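Local coordinates for protein paraflagellar rod component (Trypanosoma brucei, PDB 2Q0X) that is of unknown function but has an alpha/beta-hydrolase fold and is probably a component of the paraflagellar rod, at residues A[172-183]-A[188-199]; A[224-232]-A[283-294]. All coordinates share one frame; numbering follows the deposited sequence.

Contact 1: A[172-183]-A[188-199]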
loop_
_atom_site.group_PDB
_atom_site.type_symbol
_atom_site.label_atom_id
_atom_site.label_comp_id
_atom_site.label_asym_id
_atom_site.label_seq_id
_atom_site.Cartn_x
_atom_site.Cartn_y
_atom_site.Cartn_z
ATOM N N ARG A 172 17.161 -11.369 -4.261
ATOM C CA ARG A 172 16.694 -10.800 -3.001
ATOM C C ARG A 172 16.339 -9.319 -3.149
ATOM O O ARG A 172 16.325 -8.575 -2.159
ATOM C CB ARG A 172 17.760 -10.964 -1.916
ATOM C CG ARG A 172 18.024 -12.400 -1.473
ATOM C CD ARG A 172 18.065 -12.482 0.046
ATOM N NE ARG A 172 19.411 -12.475 0.602
ATOM C CZ ARG A 172 19.737 -12.044 1.825
ATOM N NH1 ARG A 172 18.826 -11.548 2.662
ATOM N NH2 ARG A 172 21.008 -12.104 2.212
ATOM N N GLY A 173 16.020 -8.907 -4.379
ATOM C CA GLY A 173 15.667 -7.516 -4.687
ATOM C C GLY A 173 14.538 -6.887 -3.878
ATOM O O GLY A 173 14.515 -5.669 -3.708
ATOM N N GLU A 174 13.607 -7.710 -3.378
ATOM C CA GLU A 174 12.471 -7.237 -2.567
ATOM C C GLU A 174 12.793 -7.133 -1.069
ATOM O O GLU A 174 11.963 -6.698 -0.289
ATOM C CB GLU A 174 11.258 -8.167 -2.750
ATOM C CG GLU A 174 9.896 -7.555 -2.325
ATOM C CD GLU A 174 8.726 -8.554 -2.362
ATOM O OE1 GLU A 174 8.787 -9.609 -1.685
ATOM O OE2 GLU A 174 7.734 -8.269 -3.063
ATOM N N ASP A 175 13.992 -7.527 -0.659
ATOM C CA ASP A 175 14.273 -7.665 0.768
ATOM C C ASP A 175 14.856 -6.378 1.359
ATOM O O ASP A 175 16.074 -6.215 1.444
ATOM C CB ASP A 175 15.207 -8.857 0.990
ATOM C CG ASP A 175 15.278 -9.288 2.442
ATOM O OD1 ASP A 175 14.605 -8.664 3.290
ATOM O OD2 ASP A 175 16.022 -10.253 2.729
ATOM N N SER A 176 13.980 -5.474 1.786
ATOM C CA SER A 176 14.421 -4.188 2.320
ATOM C C SER A 176 15.198 -4.334 3.633
ATOM O O SER A 176 16.056 -3.510 3.942
ATOM C CB SER A 176 13.230 -3.230 2.497
ATOM O OG SER A 176 12.455 -3.528 3.646
ATOM N N LEU A 177 14.892 -5.386 4.393
ATOM C CA LEU A 177 15.582 -5.663 5.660
ATOM C C LEU A 177 17.060 -6.007 5.466
ATOM O O LEU A 177 17.871 -5.790 6.373
ATOM C CB LEU A 177 14.873 -6.768 6.476
ATOM C CG LEU A 177 13.920 -6.268 7.574
ATOM C CD1 LEU A 177 12.689 -5.602 7.001
ATOM C CD2 LEU A 177 13.508 -7.403 8.496
ATOM N N ALA A 178 17.402 -6.535 4.289
ATOM C CA ALA A 178 18.800 -6.784 3.920
ATOM C C ALA A 178 19.607 -5.487 3.712
ATOM O O ALA A 178 20.830 -5.528 3.668
ATOM C CB ALA A 178 18.874 -7.661 2.661
ATOM N N MET A 179 18.918 -4.352 3.593
ATOM C CA MET A 179 19.559 -3.043 3.370
ATOM C C MET A 179 19.801 -2.215 4.637
ATOM O O MET A 179 20.206 -1.050 4.537
ATOM C CB MET A 179 18.698 -2.190 2.418
ATOM C CG MET A 179 18.695 -2.639 0.993
ATOM S SD MET A 179 20.344 -2.726 0.322
ATOM C CE MET A 179 21.125 -1.218 0.927
ATOM N N LEU A 180 19.579 -2.784 5.816
ATOM C CA LEU A 180 19.506 -1.954 7.026
ATOM C C LEU A 180 20.851 -1.382 7.496
ATOM O O LEU A 180 20.882 -0.306 8.090
ATOM C CB LEU A 180 18.792 -2.686 8.180
ATOM C CG LEU A 180 17.295 -2.355 8.373
ATOM C CD1 LEU A 180 16.426 -3.334 7.636
ATOM C CD2 LEU A 180 16.904 -2.350 9.853
ATOM N N LYS A 181 21.957 -2.068 7.225
ATOM C CA LYS A 181 23.260 -1.573 7.678
ATOM C C LYS A 181 23.923 -0.708 6.600
ATOM O O LYS A 181 24.779 0.118 6.898
ATOM C CB LYS A 181 24.160 -2.738 8.163
ATOM C CG LYS A 181 25.255 -3.197 7.202
ATOM C CD LYS A 181 26.057 -4.368 7.764
ATOM C CE LYS A 181 25.313 -5.710 7.674
ATOM N NZ LYS A 181 24.727 -6.165 8.980
ATOM N N HIS A 182 23.480 -0.865 5.357
ATOM C CA HIS A 182 24.045 -0.136 4.225
ATOM C C HIS A 182 23.242 1.089 3.765
ATOM O O HIS A 182 23.747 1.886 2.984
ATOM C CB HIS A 182 24.277 -1.108 3.064
ATOM C CG HIS A 182 25.441 -2.024 3.287
ATOM N ND1 HIS A 182 25.296 -3.374 3.518
ATOM C CD2 HIS A 182 26.771 -1.771 3.354
ATOM C CE1 HIS A 182 26.487 -3.920 3.691
ATOM N NE2 HIS A 182 27.400 -2.969 3.596
ATOM N N TYR A 183 22.008 1.249 4.233
ATOM C CA TYR A 183 21.245 2.477 3.963
ATOM C C TYR A 183 20.389 2.802 5.169
ATOM O O TYR A 183 20.162 1.929 5.994
ATOM C CB TYR A 183 20.373 2.331 2.701
ATOM C CG TYR A 183 20.085 3.653 2.000
ATOM C CD1 TYR A 183 21.113 4.405 1.463
ATOM C CD2 TYR A 183 18.795 4.144 1.904
ATOM C CE1 TYR A 183 20.864 5.605 0.826
ATOM C CE2 TYR A 183 18.528 5.340 1.277
ATOM C CZ TYR A 183 19.566 6.074 0.736
ATOM O OH TYR A 183 19.307 7.265 0.104
ATOM N N THR A 188 14.172 -1.008 -0.882
ATOM C CA THR A 188 14.459 -2.344 -1.385
ATOM C C THR A 188 15.751 -2.314 -2.194
ATOM O O THR A 188 16.071 -1.297 -2.803
ATOM C CB THR A 188 13.297 -2.937 -2.230
ATOM O OG1 THR A 188 13.025 -2.103 -3.361
ATOM C CG2 THR A 188 12.049 -3.095 -1.402
ATOM N N PRO A 189 16.527 -3.414 -2.166
ATOM C CA PRO A 189 17.693 -3.490 -3.057
ATOM C C PRO A 189 17.351 -3.190 -4.526
ATOM O O PRO A 189 18.117 -2.501 -5.200
ATOM C CB PRO A 189 18.194 -4.926 -2.876
ATOM C CG PRO A 189 17.724 -5.327 -1.502
ATOM C CD PRO A 189 16.410 -4.596 -1.295
ATOM N N ALA A 190 16.203 -3.676 -4.991
ATOM C CA ALA A 190 15.773 -3.457 -6.367
ATOM C C ALA A 190 15.622 -1.980 -6.693
ATOM O O ALA A 190 15.872 -1.577 -7.812
ATOM C CB ALA A 190 14.479 -4.192 -6.654
ATOM N N ARG A 191 15.200 -1.168 -5.731
ATOM C CA ARG A 191 15.111 0.277 -5.960
ATOM C C ARG A 191 16.499 0.938 -6.041
ATOM O O ARG A 191 16.705 1.850 -6.824
ATOM C CB ARG A 191 14.211 0.952 -4.911
ATOM C CG ARG A 191 12.722 0.811 -5.226
ATOM C CD ARG A 191 12.290 1.707 -6.405
ATOM N NE ARG A 191 12.530 3.135 -6.152
ATOM C CZ ARG A 191 11.715 3.944 -5.474
ATOM N NH1 ARG A 191 10.568 3.504 -4.963
ATOM N NH2 ARG A 191 12.049 5.215 -5.290
ATOM N N LEU A 192 17.456 0.437 -5.272
ATOM C CA LEU A 192 18.816 0.962 -5.317
ATOM C C LEU A 192 19.566 0.502 -6.582
ATOM O O LEU A 192 20.394 1.258 -7.131
ATOM C CB LEU A 192 19.590 0.567 -4.052
ATOM C CG LEU A 192 19.334 1.359 -2.755
ATOM C CD1 LEU A 192 19.876 0.609 -1.547
ATOM C CD2 LEU A 192 19.961 2.780 -2.844
ATOM N N ALA A 193 19.247 -0.703 -7.067
ATOM C CA ALA A 193 20.016 -1.354 -8.145
ATOM C C ALA A 193 19.899 -0.701 -9.530
ATOM O O ALA A 193 20.828 -0.764 -10.332
ATOM C CB ALA A 193 19.658 -2.849 -8.233
ATOM N N GLY A 194 18.768 -0.067 -9.815
ATOM C CA GLY A 194 18.575 0.587 -11.110
ATOM C C GLY A 194 19.285 1.913 -11.250
ATOM O O GLY A 194 19.256 2.514 -12.325
ATOM N N GLY A 195 19.940 2.381 -10.190
ATOM C CA GLY A 195 20.707 3.620 -10.263
ATOM C C GLY A 195 19.863 4.823 -9.878
ATOM O O GLY A 195 19.095 4.766 -8.908
ATOM N N GLY A 196 20.037 5.919 -10.617
ATOM C CA GLY A 196 19.368 7.168 -10.332
ATOM C C GLY A 196 19.822 7.758 -9.017
ATOM O O GLY A 196 20.913 7.460 -8.555
ATOM N N PHE A 197 18.957 8.569 -8.397
ATOM C CA PHE A 197 19.265 9.222 -7.117
ATOM C C PHE A 197 18.133 8.981 -6.127
ATOM O O PHE A 197 17.089 9.646 -6.218
ATOM C CB PHE A 197 19.450 10.724 -7.308
ATOM C CG PHE A 197 20.388 11.065 -8.394
ATOM C CD1 PHE A 197 21.744 11.132 -8.149
ATOM C CD2 PHE A 197 19.920 11.306 -9.674
ATOM C CE1 PHE A 197 22.625 11.438 -9.168
ATOM C CE2 PHE A 197 20.791 11.603 -10.694
ATOM C CZ PHE A 197 22.154 11.674 -10.440
ATOM N N PRO A 198 18.324 8.022 -5.198
ATOM C CA PRO A 198 17.269 7.662 -4.266
ATOM C C PRO A 198 16.639 8.839 -3.555
ATOM O O PRO A 198 15.442 8.934 -3.545
ATOM C CB PRO A 198 17.986 6.732 -3.278
ATOM C CG PRO A 198 19.032 6.088 -4.102
ATOM C CD PRO A 198 19.526 7.184 -5.004
ATOM N N THR A 199 17.452 9.755 -3.026
ATOM C CA THR A 199 16.955 10.901 -2.255
ATOM C C THR A 199 17.738 12.150 -2.625
ATOM O O THR A 199 18.661 12.103 -3.423
ATOM C CB THR A 199 17.118 10.652 -0.739
ATOM O OG1 THR A 199 18.519 10.504 -0.427
ATOM C CG2 THR A 199 16.333 9.379 -0.307
#
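The ring of Pro189 sets its CD and CG against residues 172-176 and Met179. Pro189 CD lies 3.2 Å from Asp175 O, and Pro189 CG 3.6 Å from Arg172 O. Met179 runs alongside the ring, pointing the other way, with Met179 CG 3.8 Å from Pro189 CD. Its chain then bends twice, at chi2 (-56°) and chi3 (-43°), which brings the methyl CE tip to tip with Leu192 CD1. Ala190 N donates a hydrogen bond to Gly173 O (2.9 Å), tying the start of the helix to the loop. Thr188 is the N-cap of helix 189-193, and Thr188 OG1 accepts a weak bond from Arg191 N. Thr188 OG1 is also hydrogen-bonded to Gln47 NE2. The segments belong to the connection between strands 135-143 and 227-232 of the alpha/beta-hydrolase fold, a region that often forms a cap in this superfamily. Glu174 OE1 hydrogen-bonds to Ser176 OG of the second subunit, and Ser176 OG to Glu174 OE1 of that subunit, so residues 174-176 lie in the dimer interface. Further along, the Tyr183 side chain meets Pro198 obliquely through its hydroxyl, with Tyr183 OH 3.7 Å from Pro198 CB. That hydroxyl is hydrogen-bonded to Glu202 OE2.

Contact 2: A[224-232]-A[283-294]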
loop_
_atom_site.group_PDB
_atom_site.type_symbol
_atom_site.label_atom_id
_atom_site.label_comp_id
_atom_site.label_asym_id
_atom_site.label_seq_id
_atom_site.Cartn_x
_atom_site.Cartn_y
_atom_site.Cartn_z
ATOM N N LYS A 224 13.522 21.335 -15.911
ATOM C CA LYS A 224 13.505 22.492 -16.808
ATOM C C LYS A 224 12.417 23.491 -16.442
ATOM O O LYS A 224 12.133 24.425 -17.200
ATOM C CB LYS A 224 13.267 22.042 -18.249
ATOM C CG LYS A 224 14.152 20.891 -18.725
ATOM C CD LYS A 224 15.594 21.260 -18.695
ATOM C CE LYS A 224 16.407 20.391 -19.659
ATOM N NZ LYS A 224 17.851 20.436 -19.267
ATOM N N VAL A 225 11.833 23.308 -15.270
ATOM C CA VAL A 225 10.744 24.144 -14.800
ATOM C C VAL A 225 11.060 24.553 -13.369
ATOM O O VAL A 225 12.010 24.046 -12.782
ATOM C CB VAL A 225 9.376 23.404 -14.919
ATOM C CG1 VAL A 225 9.104 23.065 -16.401
ATOM C CG2 VAL A 225 9.322 22.155 -14.017
ATOM N N PRO A 226 10.287 25.497 -12.810
ATOM C CA PRO A 226 10.586 25.944 -11.464
ATOM C C PRO A 226 10.581 24.827 -10.394
ATOM O O PRO A 226 9.751 23.906 -10.418
ATOM C CB PRO A 226 9.513 27.005 -11.207
ATOM C CG PRO A 226 9.123 27.497 -12.570
ATOM C CD PRO A 226 9.161 26.252 -13.396
ATOM N N LEU A 227 11.541 24.935 -9.483
ATOM C CA LEU A 227 11.846 23.903 -8.528
ATOM C C LEU A 227 11.837 24.504 -7.116
ATOM O O LEU A 227 12.415 25.565 -6.891
ATOM C CB LEU A 227 13.217 23.324 -8.860
ATOM C CG LEU A 227 13.818 22.345 -7.857
ATOM C CD1 LEU A 227 12.941 21.147 -7.772
ATOM C CD2 LEU A 227 15.251 21.994 -8.320
ATOM N N LEU A 228 11.104 23.859 -6.200
ATOM C CA LEU A 228 11.226 24.125 -4.770
ATOM C C LEU A 228 11.896 22.910 -4.162
ATOM O O LEU A 228 11.397 21.809 -4.268
ATOM C CB LEU A 228 9.853 24.372 -4.130
ATOM C CG LEU A 228 9.755 24.530 -2.593
ATOM C CD1 LEU A 228 10.545 25.755 -2.099
ATOM C CD2 LEU A 228 8.266 24.602 -2.110
ATOM N N LEU A 229 13.061 23.129 -3.572
ATOM C CA LEU A 229 13.731 22.141 -2.733
ATOM C C LEU A 229 13.426 22.437 -1.268
ATOM O O LEU A 229 13.666 23.549 -0.781
ATOM C CB LEU A 229 15.255 22.183 -2.960
ATOM C CG LEU A 229 15.753 21.643 -4.304
ATOM C CD1 LEU A 229 17.257 21.624 -4.272
ATOM C CD2 LEU A 229 15.195 20.236 -4.591
ATOM N N MET A 230 12.888 21.431 -0.583
ATOM C CA MET A 230 12.536 21.534 0.823
ATOM C C MET A 230 13.467 20.638 1.602
ATOM O O MET A 230 13.382 19.431 1.522
ATOM C CB MET A 230 11.087 21.123 1.046
ATOM C CG MET A 230 10.091 21.915 0.212
ATOM S SD MET A 230 8.424 21.263 0.384
ATOM C CE MET A 230 8.013 21.858 2.030
ATOM N N LEU A 231 14.369 21.260 2.350
ATOM C CA LEU A 231 15.416 20.554 3.067
ATOM C C LEU A 231 15.174 20.588 4.589
ATOM O O LEU A 231 14.801 21.620 5.145
ATOM C CB LEU A 231 16.775 21.161 2.718
ATOM C CG LEU A 231 17.112 21.133 1.228
ATOM C CD1 LEU A 231 18.370 21.896 0.911
ATOM C CD2 LEU A 231 17.208 19.663 0.760
ATOM N N ALA A 232 15.366 19.426 5.210
ATOM C CA ALA A 232 15.323 19.254 6.648
ATOM C C ALA A 232 16.527 18.420 7.080
ATOM O O ALA A 232 17.153 17.763 6.262
ATOM C CB ALA A 232 14.035 18.554 7.051
ATOM N N HIS A 283 5.732 23.964 5.866
ATOM C CA HIS A 283 5.522 23.223 4.602
ATOM C C HIS A 283 4.351 23.800 3.813
ATOM O O HIS A 283 4.481 24.081 2.631
ATOM C CB HIS A 283 5.226 21.746 4.840
ATOM C CG HIS A 283 6.413 20.930 5.248
ATOM N ND1 HIS A 283 6.674 19.695 4.702
ATOM C CD2 HIS A 283 7.377 21.144 6.174
ATOM C CE1 HIS A 283 7.768 19.196 5.253
ATOM N NE2 HIS A 283 8.214 20.054 6.150
ATOM N N VAL A 284 3.210 23.975 4.461
ATOM C CA VAL A 284 2.026 24.446 3.749
ATOM C C VAL A 284 2.279 25.830 3.146
ATOM O O VAL A 284 2.004 26.068 1.968
ATOM C CB VAL A 284 0.783 24.457 4.663
ATOM C CG1 VAL A 284 -0.369 25.250 4.028
ATOM C CG2 VAL A 284 0.352 23.018 4.973
ATOM N N ALA A 285 2.815 26.726 3.968
ATOM C CA ALA A 285 3.098 28.091 3.565
ATOM C C ALA A 285 4.130 28.173 2.428
ATOM O O ALA A 285 3.944 28.937 1.499
ATOM C CB ALA A 285 3.553 28.906 4.762
ATOM N N ALA A 286 5.199 27.386 2.509
ATOM C CA ALA A 286 6.242 27.376 1.478
ATOM C C ALA A 286 5.715 26.825 0.131
ATOM O O ALA A 286 6.038 27.346 -0.939
ATOM C CB ALA A 286 7.460 26.552 1.954
ATOM N N ILE A 287 4.892 25.787 0.194
ATOM C CA ILE A 287 4.325 25.202 -1.019
ATOM C C ILE A 287 3.359 26.182 -1.685
ATOM O O ILE A 287 3.431 26.387 -2.882
ATOM C CB ILE A 287 3.634 23.845 -0.735
ATOM C CG1 ILE A 287 4.691 22.796 -0.420
ATOM C CG2 ILE A 287 2.788 23.371 -1.927
ATOM C CD1 ILE A 287 4.131 21.519 0.184
ATOM N N LEU A 288 2.469 26.779 -0.901
ATOM C CA LEU A 288 1.487 27.742 -1.414
ATOM C C LEU A 288 2.150 28.982 -2.028
ATOM O O LEU A 288 1.736 29.432 -3.090
ATOM C CB LEU A 288 0.537 28.188 -0.302
ATOM C CG LEU A 288 -0.651 27.276 0.032
ATOM C CD1 LEU A 288 -1.382 27.835 1.244
ATOM C CD2 LEU A 288 -1.593 27.165 -1.157
ATOM N N GLN A 289 3.145 29.528 -1.329
ATOM C CA GLN A 289 3.864 30.733 -1.760
ATOM C C GLN A 289 4.678 30.456 -3.026
ATOM O O GLN A 289 4.732 31.272 -3.922
ATOM C CB GLN A 289 4.777 31.234 -0.631
ATOM C CG GLN A 289 5.541 32.547 -0.934
ATOM C CD GLN A 289 4.694 33.806 -0.729
ATOM O OE1 GLN A 289 3.458 33.753 -0.660
ATOM N NE2 GLN A 289 5.370 34.957 -0.626
ATOM N N PHE A 290 5.299 29.290 -3.093
ATOM C CA PHE A 290 5.999 28.854 -4.296
ATOM C C PHE A 290 5.052 28.769 -5.500
ATOM O O PHE A 290 5.326 29.306 -6.556
ATOM C CB PHE A 290 6.645 27.483 -4.044
ATOM C CG PHE A 290 7.162 26.821 -5.286
ATOM C CD1 PHE A 290 6.552 25.690 -5.790
ATOM C CD2 PHE A 290 8.255 27.336 -5.954
ATOM C CE1 PHE A 290 7.036 25.074 -6.955
ATOM C CE2 PHE A 290 8.723 26.725 -7.117
ATOM C CZ PHE A 290 8.104 25.588 -7.597
ATOM N N LEU A 291 3.940 28.081 -5.335
ATOM C CA LEU A 291 2.981 27.943 -6.422
ATOM C C LEU A 291 2.423 29.308 -6.831
ATOM O O LEU A 291 2.313 29.596 -8.023
ATOM C CB LEU A 291 1.861 26.955 -6.057
ATOM C CG LEU A 291 2.307 25.479 -5.927
ATOM C CD1 LEU A 291 1.152 24.617 -5.407
ATOM C CD2 LEU A 291 2.855 24.901 -7.248
ATOM N N ALA A 292 2.113 30.150 -5.843
ATOM C CA ALA A 292 1.596 31.492 -6.087
ATOM C C ALA A 292 2.630 32.381 -6.792
ATOM O O ALA A 292 2.320 33.022 -7.800
ATOM C CB ALA A 292 1.142 32.138 -4.765
ATOM N N ASP A 293 3.850 32.422 -6.265
ATOM C CA ASP A 293 4.899 33.268 -6.845
ATOM C C ASP A 293 5.224 32.888 -8.294
ATOM O O ASP A 293 5.463 33.765 -9.128
ATOM C CB ASP A 293 6.181 33.238 -6.004
ATOM C CG ASP A 293 6.066 34.024 -4.696
ATOM O OD1 ASP A 293 5.163 34.876 -4.525
ATOM O OD2 ASP A 293 6.923 33.789 -3.825
ATOM N N GLU A 294 5.220 31.594 -8.602
ATOM C CA GLU A 294 5.528 31.157 -9.967
ATOM C C GLU A 294 4.405 31.484 -10.951
ATOM O O GLU A 294 4.686 31.707 -12.123
ATOM C CB GLU A 294 5.859 29.660 -10.014
ATOM C CG GLU A 294 7.099 29.273 -9.238
ATOM C CD GLU A 294 8.344 30.062 -9.636
ATOM O OE1 GLU A 294 8.477 30.437 -10.810
ATOM O OE2 GLU A 294 9.209 30.289 -8.768
#
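Strand 227-232 of the central sheet in the alpha/beta-hydrolase fold is covered on one face by helix 280-299, and the two meet through Leu228, Met230, Phe290 and His283. The strand and helix segments run nearly antiparallel, at 166°, with axes 9.7 Å apart. No hydrogen bond crosses between them. Strand 227-232 is held in the sheet by its neighbours, 135-143 and 260-264.

Leu228 and Phe290 lie side by side, pointing opposite ways. Leu228 CB sits over the centre of the Phe290 ring, 3.7 Å from its centroid and only 6° off the normal, a CH-pi contact. With CG of Phe290 anti to the backbone N, the ring slants toward the strand and Pro226. Phe290 CZ is 3.7 Å from Pro226 O, which lies at the ring edge. The other end of Leu228 reaches the helix backbone: Leu228 CD2 is 3.7 Å from Ala286 O.

At the C-terminal end of the helix segment, Glu294 crosses the ring of Pro226 at a slant. Its carboxylate also forms a salt bridge with Arg259. Toward the other end, Met230 SD lies 4.1 Å from Ile287 CG1, the two side chains crossing at about a right angle.

Both ring nitrogens of His283 are hydrogen-bonded, ND1 with Tyr56 OH and NE2 with Asp267 OD1. These bonds should fix the rotation of the imidazole. The bend of Met230 at chi3 (74°) turns its methyl over one face of that imidazole, offset toward the rim, with Met230 CE 3.7 Å from His283 ND1.

Overall arrangement
Following the chain from the N terminus, the strands up to 135-143 and helix 154-170 come first. Contact 1 then closes a short loop: four residues separate its segments. Helices 200-209 and 213-218 follow, and the chain re-enters the sheet at strand 227-232. Contact 2 closes a longer loop of 50 residues, which includes helix 241-254 and strand 260-264, and joins the sheet to helix 280-299. The two loops are in series and neither nest nor cross. Contact 1 folds the connection between strands 135-143 and 227-232 onto itself, at the dimer interface; contact 2 ties sheet to helix. Their centres are about 29 Å apart, on opposite sides of the chain's centre.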